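Local coordinates for extracellular solute-binding protein family 1 (Kribbella flavida, PDB 5IXP) that probably captures a solute outside the cell and hands it to an ABC transporter, as solute-binding proteins of this family do, at residues Cys119-Leu124 against Lys254-Val259; Ala173-Leu178 against Gln350-Arg355. All blocks are in the same frame, centred on the assembly; numbering follows the deposited sequence.

Contact 1: residues Cys119-Leu124 against Lys254-Val259; sequences CYRRDL and KGKWDV
R122, in one of its two conformers, reaches across to D258 in a salt bridge, NH1 of R122 lying 2.9 Å from OD2 of D258, with the guanidinium and carboxylate planes turned 57° apart. R134 and N of V259 reach OD1 of D258, and N331 reaches OD2, so both oxygens have partners. In the backbone, the end of strand 108-121 pairs antiparallel with strand 257-260. Y120 and D258 form the hydrogen-bonded pair, N of Y120 giving to O of D258 and N of D258 to O of Y120, both at 3.0 Å. A further bond, from N of R122 to O of K256 at 2.8 Å, is bent (134° at the hydrogen) and comes where the strand turns into helix 122-127, with R121 as N-cap residue. R121 holds D123 side-on, NE to OD1 and NH2 to OD2, each on the syn lone pair, while D230 and T229 take further guanidinium hydrogens. Its chi2 (-82°) lays CD of R121 over one face of W257, 3.8 Å from the centroid of the five-membered ring, a CH-pi contact; the bend at chi3 then turns NE toward D123. Replacing R121 by an alanine is likely to uncover this indole face and take one cationic partner from D123 and D230. The extended K256 chain lies alongside R121 and across D123, CD of K256 3.4 Å from OD2 of D123, its amine bonded to O of F252. SG of C119, in one of two conformers, makes an oblique sulfur-aromatic contact, 3.6 Å from CZ3 of W257. On the other sheet face CB of D258 sits over the Y120 ring, whose OH is bonded to O of T132. Two acid-arginine pairs, D258 with R122 across the contact and D123 with R121 within one segment, are likely to favour ionised carboxylates.

Contact 2: residues Ala173-Leu178 against Gln350-Arg355; sequences AMRNQL and QHKGPR
Q350 meets the end of helix 167-175 with its side-chain amide, where the chain leaves the helix in a type I beta turn from R175 to L178. Its CG stands anti to the backbone N (chi1 169°) and the chain runs on extended, which carries the amide into this turn. There NE2 of Q350 gives one hydrogen to O of R175 at 2.8 Å and the other to O of L178 at 3.0 Å. Both acceptors lie in the amide plane, so the two bonds together fix the rotation of the carboxamide. The R175 carbonyl, which also accepts from N of L178 within the turn, is shared by a backbone and a side-chain donor. Beside the amide, CB of Q350 rests 3.2 Å from O of L178. A water bonded to both O of N176 and O of L178 adds a weak link to the backbone N of Q350. A second water sits 2.9 Å from NE of R175, whose guanidinium forms a salt bridge with E172; its link to OE1 of Q350 is doubtful. Beyond H351, which turns to D187, K352 bends at chi2 (-91°) and returns its amine to the helix end, crossing the N176 side chain at about a right angle. The same amine bonds weakly to OE1 of Q350. Past it, the segment leaves the turn and leads through G353 and P354 to R355, the N-cap of helix 356-371. The contact thereby ties the loop between helices 335-344 and 356-371 to the end of helix 167-175. NZ of K352 donates a hydrogen bond to OD1 of N176 (2.6 Å), nearly in line with the side-chain carbonyl (178°), while ND2 of that asparagine is bonded to O of E172.

Overall arrangement
Contact 1 and contact 2 lie well apart, their centres 30 Å from each other and their nearest atoms about 11 Å apart, without touching. Along the chain their segments alternate: 119-124, 173-178, 254-259, 350-355. Contact 1 belongs to the mixed sheet, where strand 108-121 also pairs with strands 232-238 and 269-276, and its centre is 22 Å from that of the chain. Contact 2 is a helix-end and loop contact nearer the middle, 12 Å from the chain centre, and uses no strand. Each contact joins segments more than a hundred residues apart, and their alternation shows the chain returning to each region, consistent with the crossings of periplasmic-binding-protein folds.

Contact 1: residues Cys119-Leu124 against Lys254-Val259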
ATOM      1  N   CYS A 119       2.359  -8.768 -11.403  0.54 12.97           N
ATOM      2  CA  CYS A 119       1.693  -9.976 -11.851  0.54 12.33           C
ATOM      3  C   CYS A 119       1.343  -9.827 -13.325  0.54 13.77           C
ATOM      4  O   CYS A 119       1.258  -8.721 -13.865  0.54 11.22           O
ATOM      5  CB  CYS A 119       0.442 -10.279 -11.019  0.54 16.18           C
ATOM      6  SG  CYS A 119      -0.813  -8.986 -10.986  0.54 16.53           S
ATOM      7  N   TYR A 120       1.178 -10.962 -13.987  1.00 12.96           N
ATOM      8  CA  TYR A 120       0.980 -10.925 -15.435  1.00 14.82           C
ATOM      9  C   TYR A 120       0.241 -12.157 -15.938  1.00 16.47           C
ATOM     10  O   TYR A 120       0.265 -13.229 -15.325  1.00 17.83           O
ATOM     11  CB  TYR A 120       2.314 -10.777 -16.191  1.00 15.08           C
ATOM     12  CG  TYR A 120       3.271 -11.938 -16.000  1.00 17.30           C
ATOM     13  CD1 TYR A 120       4.084 -12.017 -14.869  1.00 17.69           C
ATOM     14  CD2 TYR A 120       3.371 -12.949 -16.955  1.00 16.69           C
ATOM     15  CE1 TYR A 120       4.961 -13.077 -14.690  1.00 20.86           C
ATOM     16  CE2 TYR A 120       4.248 -14.016 -16.787  1.00 16.72           C
ATOM     17  CZ  TYR A 120       5.040 -14.074 -15.648  1.00 18.75           C
ATOM     18  OH  TYR A 120       5.912 -15.124 -15.462  1.00 17.53           O
ATOM     19  N   ARG A 121      -0.403 -11.977 -17.089  1.00 15.68           N
ATOM     20  CA  ARG A 121      -1.165 -13.031 -17.753  1.00 15.28           C
ATOM     21  C   ARG A 121      -0.217 -13.818 -18.650  1.00 17.76           C
ATOM     22  O   ARG A 121       0.121 -13.379 -19.755  1.00 18.00           O
ATOM     23  CB  ARG A 121      -2.318 -12.421 -18.539  1.00 16.33           C
ATOM     24  CG  ARG A 121      -3.484 -11.946 -17.657  1.00 17.58           C
ATOM     25  CD  ARG A 121      -4.400 -13.124 -17.286  1.00 18.22           C
ATOM     26  NE  ARG A 121      -4.957 -13.751 -18.483  1.00 20.78           N
ATOM     27  CZ  ARG A 121      -6.087 -13.370 -19.077  1.00 23.90           C
ATOM     28  NH1 ARG A 121      -6.808 -12.365 -18.581  1.00 22.40           N
ATOM     29  NH2 ARG A 121      -6.504 -14.003 -20.163  1.00 24.68           N
ATOM     30  N   ARG A 122       0.198 -15.002 -18.195  0.66 18.69           N
ATOM     31  CA  ARG A 122       1.160 -15.777 -18.977  0.66 20.85           C
ATOM     32  C   ARG A 122       0.563 -16.299 -20.280  0.66 19.74           C
ATOM     33  O   ARG A 122       1.304 -16.512 -21.248  0.66 20.69           O
ATOM     34  CB  ARG A 122       1.731 -16.928 -18.147  0.66 23.67           C
ATOM     35  CG  ARG A 122       0.721 -17.750 -17.375  0.66 23.23           C
ATOM     36  CD  ARG A 122       1.438 -18.698 -16.408  0.66 23.44           C
ATOM     37  NE  ARG A 122       2.276 -19.660 -17.120  0.66 21.51           N
ATOM     38  CZ  ARG A 122       3.608 -19.641 -17.161  0.66 25.51           C
ATOM     39  NH1 ARG A 122       4.306 -18.709 -16.509  0.66 18.16           N
ATOM     40  NH2 ARG A 122       4.248 -20.581 -17.857  0.66 30.70           N
ATOM     41  N   ASP A 123      -0.758 -16.506 -20.338  1.00 17.61           N
ATOM     42  CA  ASP A 123      -1.373 -16.921 -21.596  1.00 18.54           C
ATOM     43  C   ASP A 123      -1.339 -15.796 -22.622  1.00 19.47           C
ATOM     44  O   ASP A 123      -1.011 -16.023 -23.793  1.00 20.18           O
ATOM     45  CB  ASP A 123      -2.812 -17.388 -21.360  1.00 21.25           C
ATOM     46  CG  ASP A 123      -3.695 -16.305 -20.768  1.00 21.22           C
ATOM     47  OD1 ASP A 123      -3.204 -15.536 -19.923  1.00 20.90           O
ATOM     48  OD2 ASP A 123      -4.887 -16.223 -21.150  1.00 23.62           O
ATOM     49  N   LEU A 124      -1.655 -14.572 -22.198  1.00 19.03           N
ATOM     50  CA  LEU A 124      -1.582 -13.436 -23.111  1.00 18.06           C
ATOM     51  C   LEU A 124      -0.139 -13.136 -23.498  1.00 20.22           C
ATOM     52  O   LEU A 124       0.139 -12.812 -24.661  1.00 19.16           O
ATOM     53  CB  LEU A 124      -2.251 -12.211 -22.487  1.00 17.42           C
ATOM     54  CG  LEU A 124      -3.731 -12.380 -22.125  1.00 18.72           C
ATOM     55  CD1 LEU A 124      -4.322 -11.074 -21.563  1.00 16.61           C
ATOM     56  CD2 LEU A 124      -4.551 -12.900 -23.316  1.00 20.25           C
ATOM     57  N   LYS A 254      -7.648 -19.665 -13.936  1.00 31.82           N
ATOM     58  CA  LYS A 254      -6.781 -20.794 -13.616  1.00 30.25           C
ATOM     59  C   LYS A 254      -5.796 -21.054 -14.745  1.00 28.72           C
ATOM     60  O   LYS A 254      -6.172 -21.090 -15.921  1.00 29.14           O
ATOM     61  CB  LYS A 254      -7.613 -22.048 -13.342  1.00 32.85           C
ATOM     62  CG  LYS A 254      -8.421 -21.956 -12.060  1.00 42.00           C
ATOM     63  CD  LYS A 254      -8.787 -23.326 -11.511  1.00 46.98           C
ATOM     64  CE  LYS A 254      -9.323 -23.213 -10.085  1.00 50.73           C
ATOM     65  NZ  LYS A 254      -8.299 -22.700  -9.119  1.00 51.32           N
ATOM     66  N   GLY A 255      -4.526 -21.225 -14.384  1.00 27.48           N
ATOM     67  CA  GLY A 255      -3.479 -21.452 -15.359  1.00 26.24           C
ATOM     68  C   GLY A 255      -3.042 -20.233 -16.137  1.00 26.52           C
ATOM     69  O   GLY A 255      -2.184 -20.360 -17.021  1.00 26.96           O
ATOM     70  N   LYS A 256      -3.584 -19.053 -15.840  1.00 21.68           N
ATOM     71  CA  LYS A 256      -3.306 -17.881 -16.661  1.00 21.32           C
ATOM     72  C   LYS A 256      -2.455 -16.817 -15.982  1.00 22.81           C
ATOM     73  O   LYS A 256      -1.946 -15.935 -16.680  1.00 20.66           O
ATOM     74  CB  LYS A 256      -4.615 -17.236 -17.132  1.00 18.39           C
ATOM     75  CG  LYS A 256      -5.399 -18.101 -18.098  1.00 21.77           C
ATOM     76  CD  LYS A 256      -6.687 -17.431 -18.544  1.00 26.13           C
ATOM     77  CE  LYS A 256      -7.468 -18.336 -19.487  1.00 28.37           C
ATOM     78  NZ  LYS A 256      -8.852 -17.824 -19.685  1.00 31.75           N
ATOM     79  N   TRP A 257      -2.281 -16.869 -14.659  1.00 19.70           N
ATOM     80  CA  TRP A 257      -1.582 -15.814 -13.937  1.00 17.09           C
ATOM     81  C   TRP A 257      -0.252 -16.302 -13.371  1.00 17.88           C
ATOM     82  O   TRP A 257      -0.092 -17.474 -13.010  1.00 19.05           O
ATOM     83  CB  TRP A 257      -2.441 -15.260 -12.792  1.00 18.88           C
ATOM     84  CG  TRP A 257      -3.502 -14.279 -13.206  1.00 19.25           C
ATOM     85  CD1 TRP A 257      -4.835 -14.532 -13.379  1.00 20.96           C
ATOM     86  CD2 TRP A 257      -3.318 -12.883 -13.474  1.00 20.11           C
ATOM     87  NE1 TRP A 257      -5.493 -13.372 -13.746  1.00 21.43           N
ATOM     88  CE2 TRP A 257      -4.583 -12.349 -13.808  1.00 19.46           C
ATOM     89  CE3 TRP A 257      -2.204 -12.031 -13.468  1.00 19.30           C
ATOM     90  CZ2 TRP A 257      -4.764 -11.006 -14.133  1.00 17.49           C
ATOM     91  CZ3 TRP A 257      -2.383 -10.705 -13.791  1.00 18.60           C
ATOM     92  CH2 TRP A 257      -3.658 -10.200 -14.117  1.00 21.32           C
ATOM     93  N   ASP A 258       0.708 -15.380 -13.309  1.00 15.27           N
ATOM     94  CA  ASP A 258       1.990 -15.609 -12.659  1.00 13.86           C
ATOM     95  C   ASP A 258       2.420 -14.294 -12.024  1.00 13.99           C
ATOM     96  O   ASP A 258       1.778 -13.254 -12.201  1.00 16.75           O
ATOM     97  CB  ASP A 258       3.050 -16.119 -13.646  1.00 16.86           C
ATOM     98  CG  ASP A 258       4.057 -17.071 -12.998  1.00 20.73           C
ATOM     99  OD1 ASP A 258       4.366 -16.911 -11.787  1.00 18.95           O
ATOM    100  OD2 ASP A 258       4.535 -17.986 -13.708  1.00 20.66           O
ATOM    101  N   VAL A 259       3.512 -14.334 -11.276  0.59 14.58           N
ATOM    102  CA  VAL A 259       4.040 -13.113 -10.687  0.59 15.35           C
ATOM    103  C   VAL A 259       5.549 -13.112 -10.851  0.59 15.73           C
ATOM    104  O   VAL A 259       6.215 -14.133 -10.649  0.59 17.92           O
ATOM    105  CB  VAL A 259       3.618 -12.952  -9.210  0.59 16.68           C
ATOM    106  CG1 VAL A 259       4.070 -14.127  -8.393  0.59 15.43           C
ATOM    107  CG2 VAL A 259       4.161 -11.653  -8.640  0.59 19.13           C
TER

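Contact 2: residues Ala173-Leu178 against Gln350-Arg355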
ATOM      1  N   ALA A 173       1.470   3.780  -8.557  1.00 17.12           N
ATOM      2  CA  ALA A 173       2.709   3.013  -8.468  1.00 18.69           C
ATOM      3  C   ALA A 173       3.923   3.897  -8.715  1.00 16.60           C
ATOM      4  O   ALA A 173       4.905   3.836  -7.965  1.00 18.71           O
ATOM      5  CB  ALA A 173       2.676   1.845  -9.452  1.00 17.67           C
HETATM    6  N   MSE A 174       3.867   4.750  -9.734  1.00 14.66           N
HETATM    7  CA  MSE A 174       5.011   5.589 -10.069  1.00 16.39           C
HETATM    8  C   MSE A 174       5.190   6.762  -9.117  1.00 18.22           C
HETATM    9  O   MSE A 174       6.310   7.055  -8.694  1.00 20.08           O
HETATM   10  CB  MSE A 174       4.879   6.122 -11.496  1.00 15.17           C
HETATM   11  CG  MSE A 174       4.830   5.022 -12.533  1.00 19.08           C
HETATM   12 SE   MSE A 174       4.694   5.837 -14.297  0.84 28.72          SE
HETATM   13  CE  MSE A 174       6.424   6.765 -14.279  1.00 27.98           C
ATOM     14  N   ARG A 175       4.094   7.453  -8.795  1.00 17.45           N
ATOM     15  CA  ARG A 175       4.221   8.667  -7.996  1.00 21.12           C
ATOM     16  C   ARG A 175       4.832   8.377  -6.637  1.00 22.49           C
ATOM     17  O   ARG A 175       5.613   9.181  -6.110  1.00 21.77           O
ATOM     18  CB  ARG A 175       2.869   9.342  -7.801  1.00 17.50           C
ATOM     19  CG  ARG A 175       3.052  10.770  -7.303  1.00 21.03           C
ATOM     20  CD  ARG A 175       1.804  11.311  -6.687  1.00 25.77           C
ATOM     21  NE  ARG A 175       1.540  10.753  -5.364  1.00 30.55           N
ATOM     22  CZ  ARG A 175       0.704   9.748  -5.130  1.00 31.14           C
ATOM     23  NH1 ARG A 175       0.064   9.170  -6.136  1.00 31.70           N
ATOM     24  NH2 ARG A 175       0.503   9.323  -3.891  1.00 33.94           N
ATOM     25  N   ASN A 176       4.477   7.242  -6.043  1.00 21.80           N
ATOM     26  CA  ASN A 176       4.953   6.966  -4.697  1.00 21.67           C
ATOM     27  C   ASN A 176       6.435   6.632  -4.649  1.00 23.22           C
ATOM     28  O   ASN A 176       6.996   6.583  -3.550  1.00 23.28           O
ATOM     29  CB  ASN A 176       4.127   5.844  -4.076  1.00 25.75           C
ATOM     30  CG  ASN A 176       2.811   6.348  -3.556  1.00 32.94           C
ATOM     31  OD1 ASN A 176       2.775   7.111  -2.595  1.00 38.32           O
ATOM     32  ND2 ASN A 176       1.723   5.957  -4.199  1.00 36.98           N
ATOM     33  N   GLN A 177       7.079   6.425  -5.797  1.00 26.34           N
ATOM     34  CA  GLN A 177       8.519   6.211  -5.841  1.00 24.80           C
ATOM     35  C   GLN A 177       9.325   7.495  -5.901  1.00 26.53           C
ATOM     36  O   GLN A 177      10.530   7.458  -5.629  1.00 27.43           O
ATOM     37  CB  GLN A 177       8.908   5.381  -7.058  1.00 24.19           C
ATOM     38  CG  GLN A 177       8.408   3.974  -7.038  1.00 23.51           C
ATOM     39  CD  GLN A 177       8.854   3.228  -8.272  1.00 20.08           C
ATOM     40  OE1 GLN A 177       8.927   3.802  -9.356  1.00 21.43           O
ATOM     41  NE2 GLN A 177       9.179   1.960  -8.114  1.00 20.51           N
ATOM     42  N   LEU A 178       8.717   8.607  -6.301  1.00 24.43           N
ATOM     43  CA  LEU A 178       9.460   9.854  -6.429  1.00 27.11           C
ATOM     44  C   LEU A 178      10.042  10.259  -5.086  1.00 27.81           C
ATOM     45  O   LEU A 178       9.478   9.961  -4.029  1.00 25.71           O
ATOM     46  CB  LEU A 178       8.555  10.968  -6.954  1.00 23.55           C
ATOM     47  CG  LEU A 178       7.871  10.648  -8.279  1.00 24.91           C
ATOM     48  CD1 LEU A 178       6.880  11.746  -8.642  1.00 25.89           C
ATOM     49  CD2 LEU A 178       8.921  10.482  -9.369  1.00 27.61           C
ATOM     50  N   GLN A 350       9.893   9.921   0.063  1.00 36.99           N
ATOM     51  CA  GLN A 350       8.955  10.994  -0.227  1.00 31.28           C
ATOM     52  C   GLN A 350       8.250  11.442   1.048  1.00 31.14           C
ATOM     53  O   GLN A 350       7.640  10.627   1.749  1.00 31.84           O
ATOM     54  CB  GLN A 350       7.952  10.502  -1.267  1.00 31.63           C
ATOM     55  CG  GLN A 350       6.776  11.367  -1.512  1.00 33.46           C
ATOM     56  CD  GLN A 350       5.879  10.745  -2.552  1.00 29.67           C
ATOM     57  OE1 GLN A 350       4.655  10.749  -2.422  1.00 28.96           O
ATOM     58  NE2 GLN A 350       6.491  10.182  -3.594  1.00 23.69           N
ATOM     59  N   HIS A 351       8.325  12.736   1.345  1.00 33.19           N
ATOM     60  CA  HIS A 351       7.579  13.291   2.463  1.00 33.20           C
ATOM     61  C   HIS A 351       6.123  13.501   2.065  1.00 30.53           C
ATOM     62  O   HIS A 351       5.830  13.982   0.967  1.00 30.52           O
ATOM     63  CB  HIS A 351       8.202  14.611   2.914  1.00 35.96           C
ATOM     64  CG  HIS A 351       7.439  15.288   4.005  1.00 43.85           C
ATOM     65  ND1 HIS A 351       7.236  14.709   5.239  1.00 48.71           N
ATOM     66  CD2 HIS A 351       6.811  16.486   4.042  1.00 46.98           C
ATOM     67  CE1 HIS A 351       6.520  15.525   5.992  1.00 49.75           C
ATOM     68  NE2 HIS A 351       6.249  16.611   5.289  1.00 49.41           N
ATOM     69  N   LYS A 352       5.208  13.124   2.954  1.00 31.14           N
ATOM     70  CA  LYS A 352       3.778  13.328   2.748  1.00 31.81           C
ATOM     71  C   LYS A 352       3.313  14.454   3.659  1.00 29.29           C
ATOM     72  O   LYS A 352       3.361  14.317   4.885  1.00 35.36           O
ATOM     73  CB  LYS A 352       2.982  12.058   3.047  1.00 34.58           C
ATOM     74  CG  LYS A 352       3.553  10.779   2.470  1.00 37.64           C
ATOM     75  CD  LYS A 352       2.989  10.496   1.106  1.00 34.36           C
ATOM     76  CE  LYS A 352       3.432   9.123   0.619  1.00 35.85           C
ATOM     77  NZ  LYS A 352       2.739   8.753  -0.629  1.00 39.42           N
ATOM     78  N   GLY A 353       2.845  15.547   3.069  1.00 25.30           N
ATOM     79  CA  GLY A 353       2.414  16.694   3.835  1.00 26.02           C
ATOM     80  C   GLY A 353       0.978  16.610   4.318  1.00 28.38           C
ATOM     81  O   GLY A 353       0.274  15.624   4.086  1.00 27.55           O
ATOM     82  N   PRO A 354       0.510  17.675   4.979  1.00 29.98           N
ATOM     83  CA  PRO A 354      -0.754  17.585   5.734  1.00 28.40           C
ATOM     84  C   PRO A 354      -1.980  17.331   4.883  1.00 29.22           C
ATOM     85  O   PRO A 354      -2.996  16.871   5.415  1.00 31.20           O
ATOM     86  CB  PRO A 354      -0.849  18.953   6.431  1.00 29.38           C
ATOM     87  CG  PRO A 354       0.526  19.526   6.372  1.00 32.66           C
ATOM     88  CD  PRO A 354       1.145  18.994   5.116  1.00 29.93           C
ATOM     89  N   ARG A 355      -1.943  17.636   3.594  1.00 27.44           N
ATOM     90  CA  ARG A 355      -3.101  17.433   2.737  1.00 27.46           C
ATOM     91  C   ARG A 355      -2.760  16.536   1.552  1.00 24.61           C
ATOM     92  O   ARG A 355      -3.328  16.680   0.465  1.00 24.63           O
ATOM     93  CB  ARG A 355      -3.662  18.781   2.278  1.00 30.65           C
ATOM     94  CG  ARG A 355      -4.245  19.610   3.432  1.00 35.77           C
ATOM     95  CD  ARG A 355      -5.679  20.026   3.131  1.00 43.29           C
ATOM     96  NE  ARG A 355      -6.651  19.163   3.783  1.00 56.01           N
ATOM     97  CZ  ARG A 355      -7.968  19.263   3.623  1.00 59.72           C
ATOM     98  NH1 ARG A 355      -8.468  20.184   2.806  1.00 60.74           N
ATOM     99  NH2 ARG A 355      -8.789  18.428   4.263  1.00 61.26           N
TER
HETATM  100  O   HOH W   1       2.326  11.571  -2.697  1.00 27.78           O
HETATM  101  O   HOH W   2       9.397   7.826  -2.474  1.00 28.83           O